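Local coordinates for protein enolase (alpha proteobacterium BAL199, PDB 3UGV) that binds magnesium and, as in related enolase-superfamily enzymes, probably abstracts the proton alpha to a carboxylate to give a metal-stabilised enolate, at residues L40-Q43 and R44-A48; E210-W213 and D214-R218; K113-H116 and F117-Y120; S129-D132 and M133-D137. All coordinates share one frame; numbering follows the deposited sequence.

Contact 1: L40-Q43 and R44-A48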
ATOM      1  N   LEU F  40      34.132 -24.462  27.309  1.00 40.20           N
ATOM      2  CA  LEU F  40      35.487 -24.380  26.788  1.00 39.65           C
ATOM      3  C   LEU F  40      36.044 -22.986  26.994  1.00 47.37           C
ATOM      4  O   LEU F  40      35.293 -22.015  27.076  1.00 52.78           O
ATOM      5  CB  LEU F  40      35.530 -24.737  25.303  1.00 43.93           C
ATOM      6  CG  LEU F  40      34.931 -26.075  24.867  1.00 39.09           C
ATOM      7  CD1 LEU F  40      35.147 -26.269  23.374  1.00 34.13           C
ATOM      8  CD2 LEU F  40      35.521 -27.244  25.659  1.00 39.68           C
ATOM      9  N   LYS F  41      37.366 -22.898  27.094  1.00 51.87           N
ATOM     10  CA  LYS F  41      38.044 -21.617  27.159  1.00 53.13           C
ATOM     11  C   LYS F  41      38.418 -21.216  25.735  1.00 51.48           C
ATOM     12  O   LYS F  41      39.208 -21.908  25.085  1.00 49.45           O
ATOM     13  CB  LYS F  41      39.295 -21.720  28.031  1.00 52.23           C
ATOM     14  CG  LYS F  41      39.539 -20.493  28.891  1.00 67.81           C
ATOM     15  CD  LYS F  41      38.397 -20.303  29.880  1.00 78.73           C
ATOM     16  CE  LYS F  41      38.635 -19.103  30.785  1.00 82.63           C
ATOM     17  NZ  LYS F  41      37.642 -19.041  31.901  1.00 81.29           N
ATOM     18  N   LEU F  42      37.835 -20.119  25.248  1.00 41.15           N
ATOM     19  CA  LEU F  42      38.080 -19.652  23.877  1.00 45.62           C
ATOM     20  C   LEU F  42      39.535 -19.241  23.629  1.00 50.67           C
ATOM     21  O   LEU F  42      40.187 -18.664  24.503  1.00 54.41           O
ATOM     22  CB  LEU F  42      37.158 -18.478  23.524  1.00 40.18           C
ATOM     23  CG  LEU F  42      35.648 -18.714  23.463  1.00 39.05           C
ATOM     24  CD1 LEU F  42      34.919 -17.364  23.391  1.00 37.02           C
ATOM     25  CD2 LEU F  42      35.291 -19.608  22.284  1.00 27.77           C
ATOM     26  N   GLN F  43      40.033 -19.534  22.432  1.00 52.66           N
ATOM     27  CA  GLN F  43      41.375 -19.127  22.031  1.00 49.89           C
ATOM     28  C   GLN F  43      41.482 -17.605  22.011  1.00 51.50           C
ATOM     29  O   GLN F  43      42.416 -17.025  22.573  1.00 52.23           O
ATOM     30  CB  GLN F  43      41.733 -19.700  20.655  1.00 51.11           C
ATOM     31  CG  GLN F  43      43.023 -19.123  20.079  1.00 62.72           C
ATOM     32  CD  GLN F  43      43.514 -19.856  18.835  1.00 70.41           C
ATOM     33  OE1 GLN F  43      42.878 -20.797  18.360  1.00 67.15           O
ATOM     34  NE2 GLN F  43      44.659 -19.420  18.305  1.00 72.77           N
ATOM     35  N   ARG F  44      40.522 -16.961  21.358  1.00 48.01           N
ATOM     36  CA  ARG F  44      40.467 -15.506  21.336  1.00 52.63           C
ATOM     37  C   ARG F  44      39.181 -15.063  22.037  1.00 62.35           C
ATOM     38  O   ARG F  44      38.082 -15.277  21.522  1.00 65.15           O
ATOM     39  CB  ARG F  44      40.509 -14.987  19.890  1.00 44.61           C
ATOM     40  CG  ARG F  44      41.642 -15.565  19.047  1.00 38.51           C
ATOM     41  CD  ARG F  44      41.536 -15.144  17.583  1.00 33.35           C
ATOM     42  NE  ARG F  44      42.721 -15.523  16.816  1.00 38.55           N
ATOM     43  CZ  ARG F  44      42.862 -16.676  16.162  1.00 49.33           C
ATOM     44  NH1 ARG F  44      41.893 -17.585  16.167  1.00 45.38           N
ATOM     45  NH2 ARG F  44      43.980 -16.922  15.498  1.00 56.28           N
ATOM     46  N   PRO F  45      39.310 -14.452  23.224  1.00 62.90           N
ATOM     47  CA  PRO F  45      38.111 -14.107  24.000  1.00 58.12           C
ATOM     48  C   PRO F  45      37.225 -13.057  23.316  1.00 51.85           C
ATOM     49  O   PRO F  45      37.726 -12.080  22.758  1.00 45.73           O
ATOM     50  CB  PRO F  45      38.689 -13.557  25.311  1.00 54.51           C
ATOM     51  CG  PRO F  45      40.048 -13.058  24.939  1.00 59.42           C
ATOM     52  CD  PRO F  45      40.548 -14.021  23.894  1.00 62.47           C
ATOM     53  N   VAL F  46      35.913 -13.279  23.360  1.00 48.07           N
ATOM     54  CA  VAL F  46      34.940 -12.294  22.904  1.00 42.39           C
ATOM     55  C   VAL F  46      35.180 -10.974  23.642  1.00 45.73           C
ATOM     56  O   VAL F  46      35.089 -10.918  24.864  1.00 53.60           O
ATOM     57  CB  VAL F  46      33.491 -12.771  23.168  1.00 35.77           C
ATOM     58  CG1 VAL F  46      32.493 -11.693  22.770  1.00 41.72           C
ATOM     59  CG2 VAL F  46      33.201 -14.097  22.447  1.00 24.99           C
ATOM     60  N   THR F  47      35.510  -9.919  22.906  1.00 44.22           N
ATOM     61  CA  THR F  47      35.763  -8.616  23.520  1.00 48.66           C
ATOM     62  C   THR F  47      34.795  -7.569  22.973  1.00 52.05           C
ATOM     63  O   THR F  47      35.034  -6.973  21.917  1.00 47.27           O
ATOM     64  CB  THR F  47      37.224  -8.145  23.303  1.00 52.91           C
ATOM     65  OG1 THR F  47      38.131  -9.099  23.871  1.00 57.25           O
ATOM     66  CG2 THR F  47      37.458  -6.775  23.944  1.00 49.22           C
ATOM     67  N   ALA F  48      33.687  -7.372  23.683  1.00 65.19           N
ATOM     68  CA  ALA F  48      32.727  -6.330  23.338  1.00 78.61           C
ATOM     69  C   ALA F  48      33.076  -5.050  24.092  1.00 90.68           C
ATOM     70  O   ALA F  48      34.140  -4.958  24.710  1.00 90.62           O
ATOM     71  CB  ALA F  48      31.306  -6.777  23.656  1.00 75.75           C
TER
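The first strand of the N-terminal capping domain, the 30-47 arm of a beta hairpin with 52-65, turns a corner at Q43 and R44, where their side chains stack and L42 meets V46 across the bend. The two polar chains run side by side and point the same way. Q43 holds CG anti to its backbone N, whereas R44 turns CG beside its own N; these different first torsions, each followed by an extended chain, bring amide and guanidinium level with each other. The flat groups are stacked, their planes 20° apart, with Q43 NE2 3.6 Å above the guanidinium plane of R44 and displaced toward its rim. The closest approach of amide to guanidinium is Q43 NE2 to R44 NH2, 3.8 Å. The guanidinium also has long, weak ion pairs to E177 and E180 of helix 171-183 and to E184 just after it.

L42 and V46 cross obliquely on the apolar side, CD1 of L42 resting 3.8 Å from CG2 of V46; W56 and W351 flank L42, and W167 flanks V46. Backbone bonds of L42 with P54 and V46 with I53 keep both arms of the corner paired to 52-65. The side chain of V46 is about 11 Å from a bound magnesium, consistent with the family's use of this region to cover the active site. P45 packs its ring atom CD 3.8 Å from Q43 O, and beyond it T47 OG1 donates to P45 O at 3.2 Å, approaching from 50° above the carbonyl plane.

Contact 2: E210-W213 and D214-R218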
ATOM      1  N   GLU F 210      40.031   0.326   7.976  1.00 27.06           N
ATOM      2  CA  GLU F 210      41.119   0.765   7.094  1.00 23.76           C
ATOM      3  C   GLU F 210      42.403   0.017   7.417  1.00 23.63           C
ATOM      4  O   GLU F 210      43.113  -0.397   6.517  1.00 23.89           O
ATOM      5  CB  GLU F 210      41.345   2.279   7.188  1.00 27.06           C
ATOM      6  CG  GLU F 210      40.124   3.150   6.814  1.00 39.75           C
ATOM      7  CD  GLU F 210      39.768   3.109   5.322  1.00 61.46           C
ATOM      8  OE1 GLU F 210      40.343   2.279   4.580  1.00 67.37           O
ATOM      9  OE2 GLU F 210      38.909   3.918   4.889  1.00 69.70           O
ATOM     10  N   ALA F 211      42.680  -0.185   8.702  1.00 23.86           N
ATOM     11  CA  ALA F 211      43.880  -0.912   9.122  1.00 28.65           C
ATOM     12  C   ALA F 211      43.848  -2.383   8.691  1.00 30.46           C
ATOM     13  O   ALA F 211      44.862  -2.946   8.265  1.00 31.77           O
ATOM     14  CB  ALA F 211      44.064  -0.801  10.629  1.00 20.27           C
ATOM     15  N   VAL F 212      42.679  -3.006   8.805  1.00 24.80           N
ATOM     16  CA  VAL F 212      42.521  -4.391   8.378  1.00 19.28           C
ATOM     17  C   VAL F 212      42.784  -4.536   6.877  1.00 18.30           C
ATOM     18  O   VAL F 212      43.514  -5.418   6.442  1.00 23.47           O
ATOM     19  CB  VAL F 212      41.107  -4.936   8.713  1.00 21.27           C
ATOM     20  CG1 VAL F 212      40.843  -6.207   7.945  1.00 12.60           C
ATOM     21  CG2 VAL F 212      40.952  -5.166  10.216  1.00 16.57           C
ATOM     22  N   TRP F 213      42.181  -3.661   6.089  1.00 20.80           N
ATOM     23  CA  TRP F 213      42.360  -3.692   4.650  1.00 17.61           C
ATOM     24  C   TRP F 213      43.793  -3.347   4.233  1.00 26.69           C
ATOM     25  O   TRP F 213      44.290  -3.887   3.260  1.00 26.88           O
ATOM     26  CB  TRP F 213      41.365  -2.743   3.982  1.00 13.73           C
ATOM     27  CG  TRP F 213      40.064  -3.405   3.604  1.00 21.34           C
ATOM     28  CD1 TRP F 213      39.887  -4.704   3.221  1.00 21.92           C
ATOM     29  CD2 TRP F 213      38.761  -2.797   3.568  1.00 26.16           C
ATOM     30  NE1 TRP F 213      38.559  -4.942   2.943  1.00 22.77           N
ATOM     31  CE2 TRP F 213      37.850  -3.786   3.141  1.00 29.27           C
ATOM     32  CE3 TRP F 213      38.281  -1.510   3.841  1.00 27.72           C
ATOM     33  CZ2 TRP F 213      36.484  -3.530   2.985  1.00 31.03           C
ATOM     34  CZ3 TRP F 213      36.925  -1.255   3.682  1.00 26.89           C
ATOM     35  CH2 TRP F 213      36.043  -2.264   3.263  1.00 26.69           C
ATOM     36  N   ASP F 214      44.455  -2.446   4.955  1.00 26.73           N
ATOM     37  CA  ASP F 214      45.856  -2.151   4.667  1.00 29.49           C
ATOM     38  C   ASP F 214      46.683  -3.418   4.879  1.00 30.69           C
ATOM     39  O   ASP F 214      47.698  -3.640   4.207  1.00 28.62           O
ATOM     40  CB  ASP F 214      46.394  -1.004   5.545  1.00 28.72           C
ATOM     41  CG  ASP F 214      45.820   0.379   5.157  1.00 47.32           C
ATOM     42  OD1 ASP F 214      45.271   0.524   4.031  1.00 46.15           O
ATOM     43  OD2 ASP F 214      45.927   1.324   5.987  1.00 48.27           O
ATOM     44  N   ALA F 215      46.227  -4.257   5.803  1.00 25.12           N
ATOM     45  CA  ALA F 215      46.935  -5.488   6.146  1.00 19.58           C
ATOM     46  C   ALA F 215      46.626  -6.699   5.258  1.00 28.66           C
ATOM     47  O   ALA F 215      47.510  -7.526   5.026  1.00 37.01           O
ATOM     48  CB  ALA F 215      46.665  -5.843   7.603  1.00 37.52           C
ATOM     49  N   VAL F 216      45.388  -6.829   4.775  1.00 25.27           N
ATOM     50  CA  VAL F 216      45.009  -8.040   4.025  1.00 23.45           C
ATOM     51  C   VAL F 216      44.440  -7.796   2.632  1.00 23.34           C
ATOM     52  O   VAL F 216      44.133  -8.751   1.914  1.00 29.17           O
ATOM     53  CB  VAL F 216      43.990  -8.899   4.777  1.00 18.56           C
ATOM     54  CG1 VAL F 216      44.507  -9.269   6.135  1.00 27.55           C
ATOM     55  CG2 VAL F 216      42.646  -8.153   4.888  1.00 26.53           C
ATOM     56  N   GLY F 217      44.273  -6.532   2.263  1.00 22.31           N
ATOM     57  CA  GLY F 217      43.809  -6.180   0.926  1.00 22.42           C
ATOM     58  C   GLY F 217      42.303  -6.207   0.719  1.00 24.62           C
ATOM     59  O   GLY F 217      41.592  -6.999   1.340  1.00 29.09           O
ATOM     60  N   ARG F 218      41.815  -5.349  -0.173  1.00 25.38           N
ATOM     61  CA  ARG F 218      40.380  -5.271  -0.448  1.00 25.22           C
ATOM     62  C   ARG F 218      39.880  -6.445  -1.290  1.00 25.56           C
ATOM     63  O   ARG F 218      38.693  -6.570  -1.557  1.00 31.05           O
ATOM     64  CB  ARG F 218      39.999  -3.921  -1.065  1.00 21.85           C
ATOM     65  CG  ARG F 218      39.877  -2.808  -0.021  1.00 22.63           C
ATOM     66  CD  ARG F 218      39.758  -1.446  -0.666  1.00 22.54           C
ATOM     67  NE  ARG F 218      39.426  -0.394   0.298  1.00 29.73           N
ATOM     68  CZ  ARG F 218      40.263   0.078   1.225  1.00 38.12           C
ATOM     69  NH1 ARG F 218      41.493  -0.423   1.349  1.00 35.38           N
ATOM     70  NH2 ARG F 218      39.867   1.051   2.042  1.00 23.01           N
TER
HETATM   71  O   HOH W   1      43.608  -2.074   0.766  1.00 28.11           O
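W213 and R218 meet where helix 202-216 ends, in the beta-alpha-beta unit that links strands 192-196 and 221-225 of the C-terminal barrel domain. The ionic contact spans two turns: E210, bent at chi2 (-69°), brings OE1 to R218 NH2 at 2.9 Å, a salt bridge that uses the syn lone pair of the carboxylate and lies near the guanidinium plane.

The aromatic contact is made by the flank of the same arginine. R218 CG sits over the five-membered ring of W213, 3.6 Å from its centroid and almost on the ring normal, a CH-pi contact. The extended chain then crosses the indole at about a right angle and carries its guanidinium past the CE3 edge, so that W213 CE3 lies over one guanidinium face, 3.5 Å from R218 NH2, with the planes 32° apart. NE1 of the indole is bonded to T220 O, which fixes the ring's rotation. With an alanine here, R218 CG would probably lose the indole face it packs on, and T220 O its donor.

V212 CG1 and V216 CG2, one turn apart at 4.0 Å, form the apolar contact on the flank facing helix 171-183.

Backbone bonds close the helix. D214 N donates to E210 O, and V212 O takes V216 N as well as a weak bond from A215 N. G217, whose positive phi (84°) takes the chain out of the helix, still donates to W213 O at 2.8 Å. That carbonyl is gripped a second time by a water, which gives it a hydrogen bond at 3.2 Å and accepts a weak one from R218 NH1.

Contact 3: K113-H116 and F117-Y120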
ATOM      1  N   LYS F 113       4.921 -28.766  19.768  1.00 50.84           N
ATOM      2  CA  LYS F 113       3.589 -28.808  20.379  1.00 52.01           C
ATOM      3  C   LYS F 113       3.665 -28.948  21.898  1.00 48.80           C
ATOM      4  O   LYS F 113       2.871 -28.343  22.615  1.00 52.47           O
ATOM      5  CB  LYS F 113       2.741 -29.955  19.820  1.00 57.60           C
ATOM      6  CG  LYS F 113       2.122 -29.713  18.449  1.00 70.13           C
ATOM      7  CD  LYS F 113       1.157 -30.860  18.095  1.00 80.50           C
ATOM      8  CE  LYS F 113       0.794 -30.900  16.606  1.00 83.44           C
ATOM      9  NZ  LYS F 113       0.074 -29.684  16.122  1.00 79.37           N
ATOM     10  N   SER F 114       4.609 -29.747  22.393  1.00 42.25           N
ATOM     11  CA  SER F 114       4.690 -30.009  23.834  1.00 44.00           C
ATOM     12  C   SER F 114       4.966 -28.738  24.651  1.00 52.46           C
ATOM     13  O   SER F 114       4.607 -28.662  25.835  1.00 49.96           O
ATOM     14  CB  SER F 114       5.746 -31.075  24.151  1.00 39.21           C
ATOM     15  OG  SER F 114       7.066 -30.548  24.056  1.00 45.51           O
ATOM     16  N   LEU F 115       5.601 -27.749  24.017  1.00 44.82           N
ATOM     17  CA  LEU F 115       5.951 -26.502  24.695  1.00 43.73           C
ATOM     18  C   LEU F 115       5.253 -25.235  24.161  1.00 43.77           C
ATOM     19  O   LEU F 115       5.653 -24.116  24.516  1.00 43.84           O
ATOM     20  CB  LEU F 115       7.474 -26.296  24.698  1.00 43.50           C
ATOM     21  CG  LEU F 115       8.349 -27.231  25.548  1.00 38.97           C
ATOM     22  CD1 LEU F 115       9.785 -26.717  25.564  1.00 38.61           C
ATOM     23  CD2 LEU F 115       7.811 -27.371  26.971  1.00 30.39           C
ATOM     24  N   HIS F 116       4.212 -25.390  23.339  1.00 34.01           N
ATOM     25  CA  HIS F 116       3.583 -24.219  22.712  1.00 38.24           C
ATOM     26  C   HIS F 116       3.008 -23.192  23.713  1.00 40.76           C
ATOM     27  O   HIS F 116       2.962 -22.003  23.418  1.00 50.61           O
ATOM     28  CB  HIS F 116       2.537 -24.622  21.656  1.00 39.40           C
ATOM     29  CG  HIS F 116       1.162 -24.866  22.208  1.00 46.56           C
ATOM     30  ND1 HIS F 116       0.790 -26.059  22.790  1.00 52.76           N
ATOM     31  CD2 HIS F 116       0.064 -24.072  22.244  1.00 46.79           C
ATOM     32  CE1 HIS F 116      -0.475 -25.987  23.172  1.00 50.00           C
ATOM     33  NE2 HIS F 116      -0.937 -24.792  22.854  1.00 49.11           N
ATOM     34  N   PHE F 117       2.583 -23.652  24.887  1.00 33.16           N
ATOM     35  CA  PHE F 117       2.046 -22.777  25.932  1.00 33.22           C
ATOM     36  C   PHE F 117       3.117 -21.882  26.551  1.00 44.39           C
ATOM     37  O   PHE F 117       2.802 -20.834  27.114  1.00 47.11           O
ATOM     38  CB  PHE F 117       1.397 -23.597  27.050  1.00 29.97           C
ATOM     39  CG  PHE F 117       0.015 -24.090  26.728  1.00 43.46           C
ATOM     40  CD1 PHE F 117      -0.991 -23.203  26.381  1.00 49.46           C
ATOM     41  CD2 PHE F 117      -0.287 -25.442  26.800  1.00 53.76           C
ATOM     42  CE1 PHE F 117      -2.271 -23.655  26.098  1.00 49.94           C
ATOM     43  CE2 PHE F 117      -1.562 -25.899  26.520  1.00 50.65           C
ATOM     44  CZ  PHE F 117      -2.556 -25.002  26.168  1.00 47.52           C
ATOM     45  N   VAL F 118       4.376 -22.305  26.482  1.00 44.65           N
ATOM     46  CA  VAL F 118       5.459 -21.425  26.893  1.00 42.83           C
ATOM     47  C   VAL F 118       6.218 -20.902  25.672  1.00 45.51           C
ATOM     48  O   VAL F 118       7.405 -20.582  25.742  1.00 38.84           O
ATOM     49  CB  VAL F 118       6.403 -22.050  27.957  1.00 36.11           C
ATOM     50  CG1 VAL F 118       5.649 -22.286  29.276  1.00 27.43           C
ATOM     51  CG2 VAL F 118       7.033 -23.325  27.443  1.00 43.08           C
ATOM     52  N   GLY F 119       5.506 -20.802  24.552  1.00 41.66           N
ATOM     53  CA  GLY F 119       6.007 -20.071  23.405  1.00 41.45           C
ATOM     54  C   GLY F 119       6.740 -20.912  22.387  1.00 43.64           C
ATOM     55  O   GLY F 119       7.451 -21.850  22.748  1.00 43.25           O
ATOM     56  N   TYR F 120       6.557 -20.571  21.111  1.00 38.87           N
ATOM     57  CA  TYR F 120       7.238 -21.256  20.021  1.00 42.44           C
ATOM     58  C   TYR F 120       8.658 -20.720  19.868  1.00 46.45           C
ATOM     59  O   TYR F 120       9.558 -21.436  19.433  1.00 48.42           O
ATOM     60  CB  TYR F 120       6.463 -21.119  18.697  1.00 43.54           C
ATOM     61  CG  TYR F 120       5.223 -21.977  18.630  1.00 40.41           C
ATOM     62  CD1 TYR F 120       5.317 -23.356  18.510  1.00 40.69           C
ATOM     63  CD2 TYR F 120       3.957 -21.412  18.699  1.00 44.05           C
ATOM     64  CE1 TYR F 120       4.182 -24.148  18.467  1.00 47.98           C
ATOM     65  CE2 TYR F 120       2.819 -22.193  18.653  1.00 43.84           C
ATOM     66  CZ  TYR F 120       2.937 -23.557  18.540  1.00 46.90           C
ATOM     67  OH  TYR F 120       1.810 -24.335  18.491  1.00 50.24           O
TER
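The imidazole of H116 lies over one face of the F117 ring, its NE2 3.6 Å above the phenyl plane and over the centre. The two rings are oblique, with centroids 4.1 Å apart and planes at 34°. F117 also covers part of one imidazole face, its backbone N standing 3.3 Å from H116 CG. At the imidazole edge, H116 ND1 donates to K113 O at 3.1 Å with an N-H...O angle of 163°; the bond is in plane for both ring and carbonyl. The phenol of Y120 takes the backbone side of H116: CA lies over its face toward the rim, and CB comes to 3.3 Å from Y120 CZ.

H116 reaches this position with CG between its backbone N and carbonyl carbon (chi1 87°), which turns the ring back toward the helix end and over the following residue. Were the imidazole cut back to an alanine, K113 O is likely to lose its in-plane donor and F117 the ring that covers one of its faces.

Two successive bonds of the three-residue kind tighten the chain: V118 N to L115 O and G119 N to H116 O, both 3.0 Å, the second entering from well above the carbonyl plane. V118 CG2 meanwhile packs 4.1 Å from L115 CB. At G119, with its positive phi, a side chain would jam against the carbonyl O of V118.

A second subunit covers the outside, Y78 of that subunit stacking on F117 and its Y256 OH bonding Y120 N. The arrangement is a short 3-10 turn between helices 104-114 and 123-142 of the capping domain, presented at a subunit interface.

Contact 4: S129-D132 and M133-D137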
ATOM      1  N   SER F 129      15.395 -27.659  18.464  1.00 30.34           N
ATOM      2  CA  SER F 129      16.371 -27.564  17.371  1.00 29.19           C
ATOM      3  C   SER F 129      17.544 -28.516  17.591  1.00 26.02           C
ATOM      4  O   SER F 129      18.039 -29.139  16.654  1.00 31.93           O
ATOM      5  CB  SER F 129      16.880 -26.127  17.216  1.00 26.10           C
ATOM      6  OG  SER F 129      15.866 -25.259  16.743  1.00 29.70           O
ATOM      7  N   GLY F 130      17.968 -28.636  18.844  1.00 33.00           N
ATOM      8  CA  GLY F 130      19.037 -29.550  19.213  1.00 34.84           C
ATOM      9  C   GLY F 130      18.677 -31.004  18.972  1.00 38.18           C
ATOM     10  O   GLY F 130      19.516 -31.802  18.531  1.00 34.44           O
ATOM     11  N   VAL F 131      17.430 -31.357  19.280  1.00 30.90           N
ATOM     12  CA  VAL F 131      16.935 -32.701  19.026  1.00 27.24           C
ATOM     13  C   VAL F 131      16.906 -32.906  17.529  1.00 34.62           C
ATOM     14  O   VAL F 131      17.369 -33.924  17.024  1.00 40.41           O
ATOM     15  CB  VAL F 131      15.507 -32.884  19.563  1.00 34.37           C
ATOM     16  CG1 VAL F 131      14.861 -34.114  18.960  1.00 26.60           C
ATOM     17  CG2 VAL F 131      15.509 -32.938  21.088  1.00 35.45           C
ATOM     18  N   ASP F 132      16.374 -31.915  16.817  1.00 26.28           N
ATOM     19  CA  ASP F 132      16.225 -32.013  15.373  1.00 24.81           C
ATOM     20  C   ASP F 132      17.547 -32.344  14.671  1.00 35.69           C
ATOM     21  O   ASP F 132      17.599 -33.247  13.832  1.00 32.27           O
ATOM     22  CB  ASP F 132      15.642 -30.720  14.813  1.00 24.32           C
ATOM     23  CG  ASP F 132      15.274 -30.829  13.343  1.00 41.18           C
ATOM     24  OD1 ASP F 132      14.219 -31.435  13.035  1.00 41.65           O
ATOM     25  OD2 ASP F 132      16.029 -30.295  12.495  1.00 46.80           O
ATOM     26  N   MET F 133      18.610 -31.615  15.015  1.00 32.29           N
ATOM     27  CA  MET F 133      19.914 -31.852  14.399  1.00 33.65           C
ATOM     28  C   MET F 133      20.441 -33.255  14.676  1.00 33.18           C
ATOM     29  O   MET F 133      20.893 -33.941  13.763  1.00 33.53           O
ATOM     30  CB  MET F 133      20.928 -30.805  14.844  1.00 28.33           C
ATOM     31  CG  MET F 133      20.649 -29.444  14.261  1.00 30.67           C
ATOM     32  SD  MET F 133      21.846 -28.239  14.825  1.00 31.89           S
ATOM     33  CE  MET F 133      21.274 -27.938  16.492  1.00 30.06           C
ATOM     34  N   ALA F 134      20.389 -33.674  15.937  1.00 34.79           N
ATOM     35  CA  ALA F 134      20.797 -35.026  16.311  1.00 36.61           C
ATOM     36  C   ALA F 134      20.005 -36.087  15.549  1.00 41.90           C
ATOM     37  O   ALA F 134      20.568 -37.049  15.028  1.00 43.37           O
ATOM     38  CB  ALA F 134      20.638 -35.236  17.811  1.00 35.32           C
ATOM     39  N   VAL F 135      18.693 -35.909  15.490  1.00 38.84           N
ATOM     40  CA  VAL F 135      17.831 -36.900  14.862  1.00 40.11           C
ATOM     41  C   VAL F 135      18.095 -37.009  13.359  1.00 37.78           C
ATOM     42  O   VAL F 135      18.049 -38.094  12.781  1.00 40.13           O
ATOM     43  CB  VAL F 135      16.347 -36.599  15.152  1.00 35.62           C
ATOM     44  CG1 VAL F 135      15.444 -37.354  14.202  1.00 43.28           C
ATOM     45  CG2 VAL F 135      16.032 -36.964  16.579  1.00 29.93           C
ATOM     46  N   TRP F 136      18.388 -35.887  12.722  1.00 32.28           N
ATOM     47  CA  TRP F 136      18.677 -35.924  11.302  1.00 31.96           C
ATOM     48  C   TRP F 136      20.016 -36.610  11.085  1.00 35.43           C
ATOM     49  O   TRP F 136      20.209 -37.292  10.080  1.00 34.82           O
ATOM     50  CB  TRP F 136      18.727 -34.517  10.711  1.00 29.00           C
ATOM     51  CG  TRP F 136      17.419 -33.990  10.211  1.00 32.19           C
ATOM     52  CD1 TRP F 136      16.635 -33.050  10.813  1.00 26.23           C
ATOM     53  CD2 TRP F 136      16.751 -34.349   8.993  1.00 32.28           C
ATOM     54  NE1 TRP F 136      15.519 -32.810  10.057  1.00 26.72           N
ATOM     55  CE2 TRP F 136      15.566 -33.587   8.929  1.00 29.85           C
ATOM     56  CE3 TRP F 136      17.038 -35.239   7.954  1.00 33.87           C
ATOM     57  CZ2 TRP F 136      14.667 -33.686   7.865  1.00 24.53           C
ATOM     58  CZ3 TRP F 136      16.137 -35.339   6.892  1.00 36.10           C
ATOM     59  CH2 TRP F 136      14.971 -34.565   6.858  1.00 37.29           C
ATOM     60  N   ASP F 137      20.949 -36.408  12.013  1.00 30.95           N
ATOM     61  CA  ASP F 137      22.241 -37.068  11.908  1.00 35.36           C
ATOM     62  C   ASP F 137      22.039 -38.566  12.018  1.00 30.66           C
ATOM     63  O   ASP F 137      22.630 -39.329  11.258  1.00 35.45           O
ATOM     64  CB  ASP F 137      23.231 -36.591  12.977  1.00 39.38           C
ATOM     65  CG  ASP F 137      24.544 -37.366  12.941  1.00 41.81           C
ATOM     66  OD1 ASP F 137      25.295 -37.241  11.945  1.00 35.61           O
ATOM     67  OD2 ASP F 137      24.822 -38.106  13.908  1.00 40.34           O
TER
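M133 opens this buried pair of turns in helix 123-142 by donating its N to S129 O at 3.0 Å. Its side chain starts away from that turn but bends at chi3 (-76°), which brings the methyl CE back to 3.5 Å from the same S129 O and 3.9 Å from CA of G130. A134 follows with a long, weak bond from its N to G130 O, and its CB lies against V131 O.

V135 carries the apolar contact. Its N makes the shortest helical bond here, 2.8 Å to V131 O and nearly in line with the carbonyl, while CG2 runs alongside CG1 of V131 at 3.9 Å.

W136 brings the indole edge to D132. CD1 lies 3.2 Å from D132 O and 3.3 Å from D132 OD2; the carboxyl carbon is in the ring plane, and the carboxylate itself is turned 71° to it. CG of D132 is anti to its backbone N (chi1 -172°), which swings the acid along the helix flank to that edge. The indole NE1 bonds S308 OG, and the same hydroxyl bonds D132 OD1, so one serine joins the two polar ends and fixes their relative placement. D137 ends the segment with a backbone bond from its N to M133 O.

Among its neighbours, the helix sets V131 and D132 against helix 104-114, D132 and W136 against V307 of helix 306-320, and A134 on I61 and I63 of strand 52-65. L151 of a third subunit also packs on W136.

How the contacts relate
From the N terminus, contact 1 bends the first hairpin strand, contact 3 closes the turn after helix 104-114, contact 4 holds two turns of the next helix, and contact 2 ends helix 202-216 in the barrel domain. All four are local and follow in series, without nesting or crossing. Contacts 3 and 4 are the nearest pair, about 18 Å between centres, on and just after helices that follow each other in the chain. Contacts 2 and 3 lie on opposite sides of the chain's centre, about 48 Å between centres. Strand 52-65 receives both contact 1 and contact 4, joining hairpin and helices, while helix 171-183 packs on contact 2 and is reached from contact 1 by weak ion pairs.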